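Local coordinates for stress response kinase A (Escherichia coli, PDB 1ZYL), which phosphorylates itself and other proteins on serine and threonine using ATP and magnesium, and probably helps suppress stress linked to reactive oxygen species, at residues Q139-I142 and H143-T146; P288-P291 and K292-W296; N235-K238 and A239-R242; E155-K158 and L159-A163. One frame throughout, in Å; residues are numbered along the deposited sequence.

Interaction 1: Q139-I142 and H143-T146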
loop_
_atom_site.group_PDB
_atom_site.type_symbol
_atom_site.label_atom_id
_atom_site.label_comp_id
_atom_site.label_asym_id
_atom_site.label_seq_id
_atom_site.Cartn_x
_atom_site.Cartn_y
_atom_site.Cartn_z
ATOM N N GLN A 139 -12.483 6.888 13.759
ATOM C CA GLN A 139 -13.597 6.630 12.846
ATOM C C GLN A 139 -13.106 5.833 11.653
ATOM O O GLN A 139 -11.909 5.792 11.386
ATOM C CB GLN A 139 -14.278 7.921 12.380
ATOM C CG GLN A 139 -13.356 9.080 12.124
ATOM C CD GLN A 139 -14.113 10.323 11.715
ATOM O OE1 GLN A 139 -13.618 11.442 11.867
ATOM N NE2 GLN A 139 -15.320 10.134 11.184
ATOM N N LEU A 140 -14.040 5.191 10.957
ATOM C CA LEU A 140 -13.734 4.345 9.804
ATOM C C LEU A 140 -14.076 4.957 8.454
ATOM O O LEU A 140 -15.057 5.685 8.313
ATOM C CB LEU A 140 -14.497 3.025 9.929
ATOM C CG LEU A 140 -13.886 1.798 10.607
ATOM C CD1 LEU A 140 -12.723 2.172 11.500
ATOM C CD2 LEU A 140 -14.961 1.106 11.388
ATOM N N PHE A 141 -13.274 4.649 7.446
ATOM C CA PHE A 141 -13.564 5.148 6.110
ATOM C C PHE A 141 -14.986 4.676 5.777
ATOM O O PHE A 141 -15.520 3.762 6.415
ATOM C CB PHE A 141 -12.555 4.579 5.108
ATOM C CG PHE A 141 -11.164 5.137 5.264
ATOM C CD1 PHE A 141 -10.058 4.299 5.242
ATOM C CD2 PHE A 141 -10.960 6.511 5.413
ATOM C CE1 PHE A 141 -8.765 4.817 5.365
ATOM C CE2 PHE A 141 -9.660 7.047 5.536
ATOM C CZ PHE A 141 -8.567 6.200 5.512
ATOM N N ILE A 142 -15.619 5.313 4.804
ATOM C CA ILE A 142 -16.959 4.910 4.420
ATOM C C ILE A 142 -16.922 4.575 2.952
ATOM O O ILE A 142 -17.649 3.699 2.496
ATOM C CB ILE A 142 -17.991 6.028 4.663
ATOM C CG1 ILE A 142 -18.223 6.201 6.165
ATOM C CG2 ILE A 142 -19.305 5.684 3.986
ATOM C CD1 ILE A 142 -19.195 7.313 6.509
ATOM N N HIS A 143 -16.055 5.270 2.222
ATOM C CA HIS A 143 -15.911 5.054 0.785
ATOM C C HIS A 143 -14.693 4.215 0.404
ATOM O O HIS A 143 -14.759 3.406 -0.523
ATOM C CB HIS A 143 -15.875 6.397 0.065
ATOM C CG HIS A 143 -17.154 7.156 0.184
ATOM N ND1 HIS A 143 -18.363 6.633 -0.216
ATOM C CD2 HIS A 143 -17.425 8.378 0.700
ATOM C CE1 HIS A 143 -19.326 7.498 0.048
ATOM N NE2 HIS A 143 -18.784 8.565 0.605
ATOM N N ARG A 144 -13.586 4.410 1.112
ATOM C CA ARG A 144 -12.390 3.639 0.843
ATOM C C ARG A 144 -12.660 2.191 1.209
ATOM O O ARG A 144 -13.486 1.901 2.077
ATOM C CB ARG A 144 -11.233 4.143 1.681
ATOM C CG ARG A 144 -10.918 5.591 1.474
ATOM C CD ARG A 144 -9.451 5.806 1.646
ATOM N NE ARG A 144 -8.947 6.605 0.547
ATOM C CZ ARG A 144 -7.859 6.310 -0.145
ATOM N NH1 ARG A 144 -7.473 7.104 -1.136
ATOM N NH2 ARG A 144 -7.160 5.224 0.156
ATOM N N PRO A 145 -11.962 1.257 0.556
ATOM C CA PRO A 145 -12.157 -0.166 0.841
ATOM C C PRO A 145 -11.802 -0.540 2.267
ATOM O O PRO A 145 -11.027 0.143 2.941
ATOM C CB PRO A 145 -11.215 -0.858 -0.146
ATOM C CG PRO A 145 -11.104 0.101 -1.257
ATOM C CD PRO A 145 -11.024 1.445 -0.561
ATOM N N THR A 146 -12.383 -1.628 2.736
ATOM C CA THR A 146 -12.046 -2.110 4.059
ATOM C C THR A 146 -11.555 -3.530 3.779
ATOM O O THR A 146 -12.346 -4.407 3.434
ATOM C CB THR A 146 -13.261 -2.068 5.003
ATOM O OG1 THR A 146 -13.223 -3.185 5.891
ATOM C CG2 THR A 146 -14.542 -2.067 4.217
#
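Phe141 and Arg144 meet through apolar carbon across a turn in the chain, their side chains lying side by side and pointing the same way. The aliphatic part of the arginine runs over one face of the phenyl ring: CD of Arg144 is 3.8 Å from the centroid of the Phe141 ring and only 5° off the ring normal, a CH-pi contact over its centre. Nearer the backbone, CB of Phe141 is 3.7 Å from CB of Arg144. Both residues turn CG to the side opposite their own carbonyl carbon (chi1 -70° for Phe141, -58° for Arg144); with the backbone turned between them, this sets the two side chains alongside each other. Any cation-pi term is weak at most, since Arg144 CZ stands 5.9 Å from the Phe141 centroid.

The polar contacts of the turn lead outward. The guanidinium is gripped by the carbonyl O atoms of Gln66, Asp219 and Ala221 and by a salt bridge to Glu70, while the carboxylate of Glu69 accepts from the backbone N atoms of Ile142, His143 and Arg144. Were Phe141 reduced to an alanine, the methylene chain of Arg144 would probably lose the flat face it lies on, leaving a gap beside CG and CD while the polar partners still held the guanidinium.

Arg144 lies about 8 Å, side chain to side chain, from Asp217, an inferred magnesium ligand, so the turn sits close to the probable catalytic centre. It belongs to the connection between helices 119-136 and 149-161, packed against helix 64-79 and the loop carrying Ala221.

Interaction 2: P288-P291 and K292-W296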
loop_
_atom_site.group_PDB
_atom_site.type_symbol
_atom_site.label_atom_id
_atom_site.label_comp_id
_atom_site.label_asym_id
_atom_site.label_seq_id
_atom_site.Cartn_x
_atom_site.Cartn_y
_atom_site.Cartn_z
ATOM N N PRO A 288 1.933 2.183 -20.440
ATOM C CA PRO A 288 3.270 1.912 -20.983
ATOM C C PRO A 288 4.281 1.495 -19.927
ATOM O O PRO A 288 5.061 0.566 -20.125
ATOM C CB PRO A 288 3.641 3.231 -21.636
ATOM C CG PRO A 288 2.315 3.719 -22.147
ATOM C CD PRO A 288 1.381 3.432 -20.993
ATOM N N ALA A 289 4.250 2.186 -18.796
ATOM C CA ALA A 289 5.161 1.925 -17.685
ATOM C C ALA A 289 5.196 0.484 -17.146
ATOM O O ALA A 289 6.226 0.041 -16.638
ATOM C CB ALA A 289 4.852 2.881 -16.554
ATOM N N PHE A 290 4.091 -0.249 -17.247
ATOM C CA PHE A 290 4.071 -1.613 -16.739
ATOM C C PHE A 290 4.732 -2.660 -17.647
ATOM O O PHE A 290 5.307 -3.625 -17.155
ATOM C CB PHE A 290 2.642 -2.003 -16.360
ATOM C CG PHE A 290 2.139 -1.291 -15.135
ATOM C CD1 PHE A 290 1.929 0.086 -15.150
ATOM C CD2 PHE A 290 1.935 -1.981 -13.940
ATOM C CE1 PHE A 290 1.530 0.766 -13.994
ATOM C CE2 PHE A 290 1.534 -1.303 -12.777
ATOM C CZ PHE A 290 1.334 0.070 -12.808
ATOM N N PRO A 291 4.632 -2.513 -18.977
ATOM C CA PRO A 291 5.316 -3.551 -19.753
ATOM C C PRO A 291 6.793 -3.129 -19.808
ATOM O O PRO A 291 7.676 -3.902 -20.169
ATOM C CB PRO A 291 4.650 -3.457 -21.128
ATOM C CG PRO A 291 3.327 -2.879 -20.843
ATOM C CD PRO A 291 3.638 -1.828 -19.817
ATOM N N LYS A 292 7.036 -1.882 -19.436
ATOM C CA LYS A 292 8.373 -1.316 -19.450
ATOM C C LYS A 292 9.192 -1.771 -18.241
ATOM O O LYS A 292 10.419 -1.802 -18.287
ATOM C CB LYS A 292 8.273 0.215 -19.445
ATOM C CG LYS A 292 9.319 0.939 -20.257
ATOM C CD LYS A 292 10.716 0.655 -19.780
ATOM C CE LYS A 292 11.726 1.415 -20.617
ATOM N NZ LYS A 292 13.109 1.038 -20.248
ATOM N N ASN A 293 8.513 -2.129 -17.159
ATOM C CA ASN A 293 9.215 -2.526 -15.955
ATOM C C ASN A 293 8.972 -3.975 -15.534
ATOM O O ASN A 293 9.816 -4.593 -14.864
ATOM C CB ASN A 293 8.846 -1.551 -14.832
ATOM C CG ASN A 293 9.314 -0.116 -15.119
ATOM O OD1 ASN A 293 10.504 0.196 -15.023
ATOM N ND2 ASN A 293 8.374 0.753 -15.487
ATOM N N PHE A 294 7.842 -4.533 -15.956
ATOM C CA PHE A 294 7.498 -5.911 -15.612
ATOM C C PHE A 294 7.384 -6.781 -16.871
ATOM O O PHE A 294 6.472 -7.605 -16.989
ATOM C CB PHE A 294 6.169 -5.919 -14.851
ATOM C CG PHE A 294 6.081 -4.870 -13.775
ATOM C CD1 PHE A 294 6.617 -5.098 -12.517
ATOM C CD2 PHE A 294 5.469 -3.654 -14.026
ATOM C CE1 PHE A 294 6.543 -4.133 -11.528
ATOM C CE2 PHE A 294 5.389 -2.680 -13.043
ATOM C CZ PHE A 294 5.925 -2.918 -11.791
ATOM N N PRO A 295 8.338 -6.633 -17.808
ATOM C CA PRO A 295 8.347 -7.390 -19.067
ATOM C C PRO A 295 8.077 -8.886 -18.915
ATOM O O PRO A 295 7.392 -9.480 -19.735
ATOM C CB PRO A 295 9.741 -7.127 -19.621
ATOM C CG PRO A 295 10.178 -5.852 -18.931
ATOM C CD PRO A 295 9.663 -6.037 -17.558
ATOM N N TRP A 296 8.619 -9.491 -17.867
ATOM C CA TRP A 296 8.448 -10.923 -17.630
ATOM C C TRP A 296 6.999 -11.353 -17.466
ATOM O O TRP A 296 6.648 -12.488 -17.777
ATOM C CB TRP A 296 9.242 -11.355 -16.388
ATOM C CG TRP A 296 9.654 -10.205 -15.522
ATOM C CD1 TRP A 296 10.746 -9.400 -15.687
ATOM C CD2 TRP A 296 8.945 -9.689 -14.394
ATOM N NE1 TRP A 296 10.758 -8.414 -14.732
ATOM C CE2 TRP A 296 9.662 -8.567 -13.926
ATOM C CE3 TRP A 296 7.772 -10.066 -13.732
ATOM C CZ2 TRP A 296 9.242 -7.817 -12.827
ATOM C CZ3 TRP A 296 7.353 -9.317 -12.632
ATOM C CH2 TRP A 296 8.087 -8.206 -12.194
#
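Phe290 and Phe294 lie side by side, four residues apart, and span the short, weakly bonded helix 289-293, Phe290 near its start and Phe294 just past its end, ahead of a 3-10 turn at Pro295 and Trp296. Their rings point the same way but are neither stacked nor edge-to-face: the planes are inclined at 35° and the centroids stand 5.5 Å apart. The nearest atoms are CD2 of Phe290 and CE2 of Phe294, 3.6 Å from each other. In both residues CG lies opposite the carbonyl carbon, beside the backbone N; at this spacing they leave the same side of the helix, and the like torsions (chi1 -71° for Phe290) point them the same way.

The backbone supports this pairing. Phe294 N donates to Phe290 O at 2.9 Å. The same oxygen lies at the edge of the Phe294 ring, near its plane. Farther along, CG of Pro295 approaches Pro291 O to 3.4 Å.

Both aromatic side chains face helix 266-283: Phe290 meets Trp280 edge-to-face and touches Leu281, while Phe294 packs on Tyr277 and Leu281. Tyr37 meets the Phe294 ring as well. The Phe290 side chain is about 9 Å from that of Ser36, the inferred ATP site, so this packing lies near the nucleotide-binding region.

Asn293 reaches back along the helix, where its side-chain ND2 donates to Ala289 O at 2.5 Å, in the carbonyl plane on a lone pair.

Interaction 3: N235-K238 and A239-R242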
loop_
_atom_site.group_PDB
_atom_site.type_symbol
_atom_site.label_atom_id
_atom_site.label_comp_id
_atom_site.label_asym_id
_atom_site.label_seq_id
_atom_site.Cartn_x
_atom_site.Cartn_y
_atom_site.Cartn_z
ATOM N N ASN A 235 12.083 -8.395 9.172
ATOM C CA ASN A 235 13.111 -8.788 8.223
ATOM C C ASN A 235 14.221 -9.572 8.911
ATOM O O ASN A 235 14.630 -9.226 10.017
ATOM C CB ASN A 235 13.712 -7.551 7.569
ATOM C CG ASN A 235 14.418 -6.658 8.564
ATOM O OD1 ASN A 235 13.790 -6.068 9.435
ATOM N ND2 ASN A 235 15.734 -6.563 8.445
ATOM N N GLY A 236 14.706 -10.628 8.261
ATOM C CA GLY A 236 15.788 -11.410 8.838
ATOM C C GLY A 236 15.463 -12.861 9.108
ATOM O O GLY A 236 14.499 -13.400 8.567
ATOM N N ASP A 237 16.274 -13.504 9.940
ATOM C CA ASP A 237 16.027 -14.898 10.264
ATOM C C ASP A 237 14.853 -14.959 11.239
ATOM O O ASP A 237 14.436 -13.935 11.791
ATOM C CB ASP A 237 17.281 -15.557 10.868
ATOM C CG ASP A 237 17.535 -15.148 12.308
ATOM O OD1 ASP A 237 18.463 -15.710 12.936
ATOM O OD2 ASP A 237 16.811 -14.270 12.812
ATOM N N LYS A 238 14.317 -16.158 11.441
ATOM C CA LYS A 238 13.186 -16.350 12.334
ATOM C C LYS A 238 13.360 -15.631 13.671
ATOM O O LYS A 238 12.480 -14.870 14.090
ATOM C CB LYS A 238 12.944 -17.852 12.574
ATOM C CG LYS A 238 12.573 -18.652 11.317
ATOM C CD LYS A 238 13.704 -19.591 10.861
ATOM C CE LYS A 238 14.971 -18.833 10.449
ATOM N NZ LYS A 238 16.155 -19.721 10.400
ATOM N N ALA A 239 14.499 -15.855 14.323
ATOM C CA ALA A 239 14.777 -15.262 15.630
ATOM C C ALA A 239 14.936 -13.753 15.631
ATOM O O ALA A 239 14.702 -13.107 16.651
ATOM C CB ALA A 239 16.009 -15.904 16.246
ATOM N N GLU A 240 15.355 -13.199 14.497
ATOM C CA GLU A 240 15.534 -11.758 14.367
ATOM C C GLU A 240 14.146 -11.154 14.342
ATOM O O GLU A 240 13.883 -10.139 14.980
ATOM C CB GLU A 240 16.264 -11.427 13.066
ATOM C CG GLU A 240 17.572 -10.684 13.250
ATOM C CD GLU A 240 17.366 -9.229 13.625
ATOM O OE1 GLU A 240 16.740 -8.959 14.675
ATOM O OE2 GLU A 240 17.830 -8.348 12.868
ATOM N N GLN A 241 13.252 -11.812 13.606
ATOM C CA GLN A 241 11.875 -11.366 13.475
ATOM C C GLN A 241 11.084 -11.623 14.743
ATOM O O GLN A 241 10.031 -11.030 14.961
ATOM C CB GLN A 241 11.205 -12.070 12.303
ATOM C CG GLN A 241 11.931 -11.879 11.002
ATOM C CD GLN A 241 11.054 -12.156 9.803
ATOM O OE1 GLN A 241 11.534 -12.179 8.673
ATOM N NE2 GLN A 241 9.758 -12.359 10.041
ATOM N N ARG A 242 11.578 -12.522 15.581
ATOM C CA ARG A 242 10.880 -12.787 16.824
ATOM C C ARG A 242 11.092 -11.602 17.752
ATOM O O ARG A 242 10.193 -11.226 18.498
ATOM C CB ARG A 242 11.404 -14.046 17.516
ATOM C CG ARG A 242 10.743 -14.279 18.855
ATOM C CD ARG A 242 11.410 -15.371 19.647
ATOM N NE ARG A 242 10.839 -15.440 20.989
ATOM C CZ ARG A 242 11.279 -16.238 21.957
ATOM N NH1 ARG A 242 10.690 -16.228 23.153
ATOM N NH2 ARG A 242 12.313 -17.043 21.728
#
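Asp237 caps the start of helix 238-252 by folding its carboxylate back onto Glu240. With chi1 at 75°, CG sits between the backbone N and the carbonyl carbon, a rotamer that brings OD2 to 2.5 Å from Glu240 N. This N-cap bond is very short, at a resolution that does not support reading strain into it. Glu240 N also makes a weak bond to Asp237 O. The Glu240 side chain crosses that of Asp237 at about a right angle and bends at chi2, leading its carboxylate away; OD2 of Asp237 and OE1 of Glu240 remain 5.6 Å apart.

The first helical turn closes behind the cap, Gln241 N donating to Asp237 O at 3.0 Å. Gln241 carries CG opposite its carbonyl carbon and then extends, laying CG 3.3 Å from Asp237 O and running on beside Gly236. With an alanine in place of Gln241, the Gly236 and Asp237 carbonyls would probably lose the methylene chain that covers them. At Gly236, phi 119° and psi -163° would jam a CB against the preceding carbonyl O.

Chemically, a carboxylate accepting from an amide of the first turn is well placed to interact favourably with the helix dipole, which probably helps fix where the helix begins.

Interaction 4: E155-K158 and L159-A163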
loop_
_atom_site.group_PDB
_atom_site.type_symbol
_atom_site.label_atom_id
_atom_site.label_comp_id
_atom_site.label_asym_id
_atom_site.label_seq_id
_atom_site.Cartn_x
_atom_site.Cartn_y
_atom_site.Cartn_z
ATOM N N GLU A 155 -12.096 -11.043 -6.482
ATOM C CA GLU A 155 -12.051 -10.193 -7.674
ATOM C C GLU A 155 -10.871 -10.586 -8.558
ATOM O O GLU A 155 -11.027 -10.812 -9.760
ATOM C CB GLU A 155 -11.960 -8.714 -7.294
ATOM C CG GLU A 155 -13.301 -8.059 -7.093
ATOM C CD GLU A 155 -13.193 -6.548 -6.979
ATOM O OE1 GLU A 155 -12.801 -6.056 -5.899
ATOM O OE2 GLU A 155 -13.488 -5.851 -7.977
ATOM N N PRO A 156 -9.668 -10.657 -7.976
ATOM C CA PRO A 156 -8.500 -11.044 -8.769
ATOM C C PRO A 156 -8.727 -12.401 -9.454
ATOM O O PRO A 156 -8.489 -12.550 -10.651
ATOM C CB PRO A 156 -7.391 -11.091 -7.732
ATOM C CG PRO A 156 -7.769 -9.968 -6.825
ATOM C CD PRO A 156 -9.260 -10.176 -6.646
ATOM N N ARG A 157 -9.198 -13.390 -8.704
ATOM C CA ARG A 157 -9.442 -14.687 -9.297
ATOM C C ARG A 157 -10.347 -14.557 -10.509
ATOM O O ARG A 157 -10.201 -15.303 -11.469
ATOM C CB ARG A 157 -10.086 -15.638 -8.297
ATOM C CG ARG A 157 -10.441 -16.987 -8.911
ATOM C CD ARG A 157 -9.202 -17.686 -9.442
ATOM N NE ARG A 157 -9.445 -18.397 -10.697
ATOM C CZ ARG A 157 -10.326 -19.380 -10.854
ATOM N NH1 ARG A 157 -10.466 -19.958 -12.037
ATOM N NH2 ARG A 157 -11.070 -19.785 -9.833
ATOM N N LYS A 158 -11.291 -13.622 -10.463
ATOM C CA LYS A 158 -12.206 -13.416 -11.587
ATOM C C LYS A 158 -11.448 -12.863 -12.787
ATOM O O LYS A 158 -11.704 -13.249 -13.921
ATOM C CB LYS A 158 -13.326 -12.447 -11.214
ATOM C CG LYS A 158 -14.330 -13.005 -10.240
ATOM C CD LYS A 158 -15.417 -11.984 -9.936
ATOM C CE LYS A 158 -16.363 -12.499 -8.868
ATOM N NZ LYS A 158 -16.876 -13.861 -9.207
ATOM N N LEU A 159 -10.524 -11.944 -12.534
ATOM C CA LEU A 159 -9.737 -11.377 -13.607
ATOM C C LEU A 159 -8.902 -12.518 -14.187
ATOM O O LEU A 159 -8.921 -12.764 -15.389
ATOM C CB LEU A 159 -8.823 -10.289 -13.060
ATOM C CG LEU A 159 -8.178 -9.352 -14.077
ATOM C CD1 LEU A 159 -9.279 -8.659 -14.861
ATOM C CD2 LEU A 159 -7.295 -8.326 -13.373
ATOM N N PHE A 160 -8.186 -13.222 -13.317
ATOM C CA PHE A 160 -7.342 -14.340 -13.725
ATOM C C PHE A 160 -8.033 -15.267 -14.728
ATOM O O PHE A 160 -7.405 -15.758 -15.668
ATOM C CB PHE A 160 -6.919 -15.166 -12.500
ATOM C CG PHE A 160 -6.033 -14.430 -11.525
ATOM C CD1 PHE A 160 -5.644 -15.042 -10.333
ATOM C CD2 PHE A 160 -5.586 -13.139 -11.784
ATOM C CE1 PHE A 160 -4.828 -14.382 -9.419
ATOM C CE2 PHE A 160 -4.769 -12.473 -10.872
ATOM C CZ PHE A 160 -4.393 -13.100 -9.688
ATOM N N GLU A 161 -9.323 -15.506 -14.520
ATOM C CA GLU A 161 -10.085 -16.392 -15.391
ATOM C C GLU A 161 -9.986 -15.993 -16.853
ATOM O O GLU A 161 -9.497 -16.759 -17.682
ATOM C CB GLU A 161 -11.549 -16.396 -14.984
ATOM C CG GLU A 161 -12.378 -17.412 -15.726
ATOM C CD GLU A 161 -12.126 -18.823 -15.247
ATOM O OE1 GLU A 161 -12.609 -19.770 -15.897
ATOM O OE2 GLU A 161 -11.446 -18.987 -14.214
ATOM N N ASP A 162 -10.451 -14.784 -17.155
ATOM C CA ASP A 162 -10.454 -14.237 -18.515
ATOM C C ASP A 162 -9.211 -13.384 -18.800
ATOM O O ASP A 162 -9.259 -12.439 -19.600
ATOM C CB ASP A 162 -11.713 -13.392 -18.690
ATOM C CG ASP A 162 -12.971 -14.141 -18.283
ATOM O OD1 ASP A 162 -13.880 -13.514 -17.690
ATOM O OD2 ASP A 162 -13.049 -15.359 -18.561
ATOM N N ALA A 163 -8.102 -13.752 -18.157
ATOM C CA ALA A 163 -6.824 -13.044 -18.245
ATOM C C ALA A 163 -6.204 -12.750 -19.610
ATOM O O ALA A 163 -5.911 -11.593 -19.909
ATOM C CB ALA A 163 -5.792 -13.755 -17.370
#
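Successive i to i+4 backbone bonds define the last turns of helix 149-161, the straightest running from Phe160 N to Pro156 O at 2.8 Å and 174°, with a kink at Pro156, whose nitrogen makes no bond to the turn before.

The Phe160 ring folds back along the helix with CG opposite its carbonyl carbon (chi1 -65°). One face thereby covers Pro156 O, which lies 3.1 Å above the plane of the Phe160 ring toward its rim, while CZ of Phe160 reaches 4.1 Å from CB of Pro156. The ring also meets Phe174 edge-to-face and packs on Leu175 and Leu278, joining this helix to helices 171-188 and 266-283.

On the side turned toward helix 171-188, Arg157 and Glu161 form a salt bridge one turn apart. Arg157 leaves the backbone pointing away from residues 159-163, and bends at chi2 and chi3 bring its guanidinium back to Glu161. Its other terminal nitrogen, NH2, is held by Asp179 of helix 171-188, a second salt bridge that probably limits rotation of the group. The guanidinium and Glu161 carboxylate planes stand 62° apart, and the bridge runs from NH1 of Arg157 to OE2 of Glu161 at 2.6 Å.

How the interactions relate
All four contacts are local, each within one unbroken run of chain, and they follow in series: interaction 1, then 4, 3 and 2, with none enclosing or crossing another. From the N terminus, interaction 1 shapes the turn between helices 119-136 and 149-161, and interaction 4 finishes the latter helix soon afterwards; their nearest atoms are about 8 Å apart. Interaction 3 starts helix 238-252 at the surface, its centre at least 33 Å from those of the others. Interaction 2 forms a short helix after helix 266-283. That helix is common ground, since interactions 2 and 4 both pack on it, whereas interaction 1 joins helix 64-79.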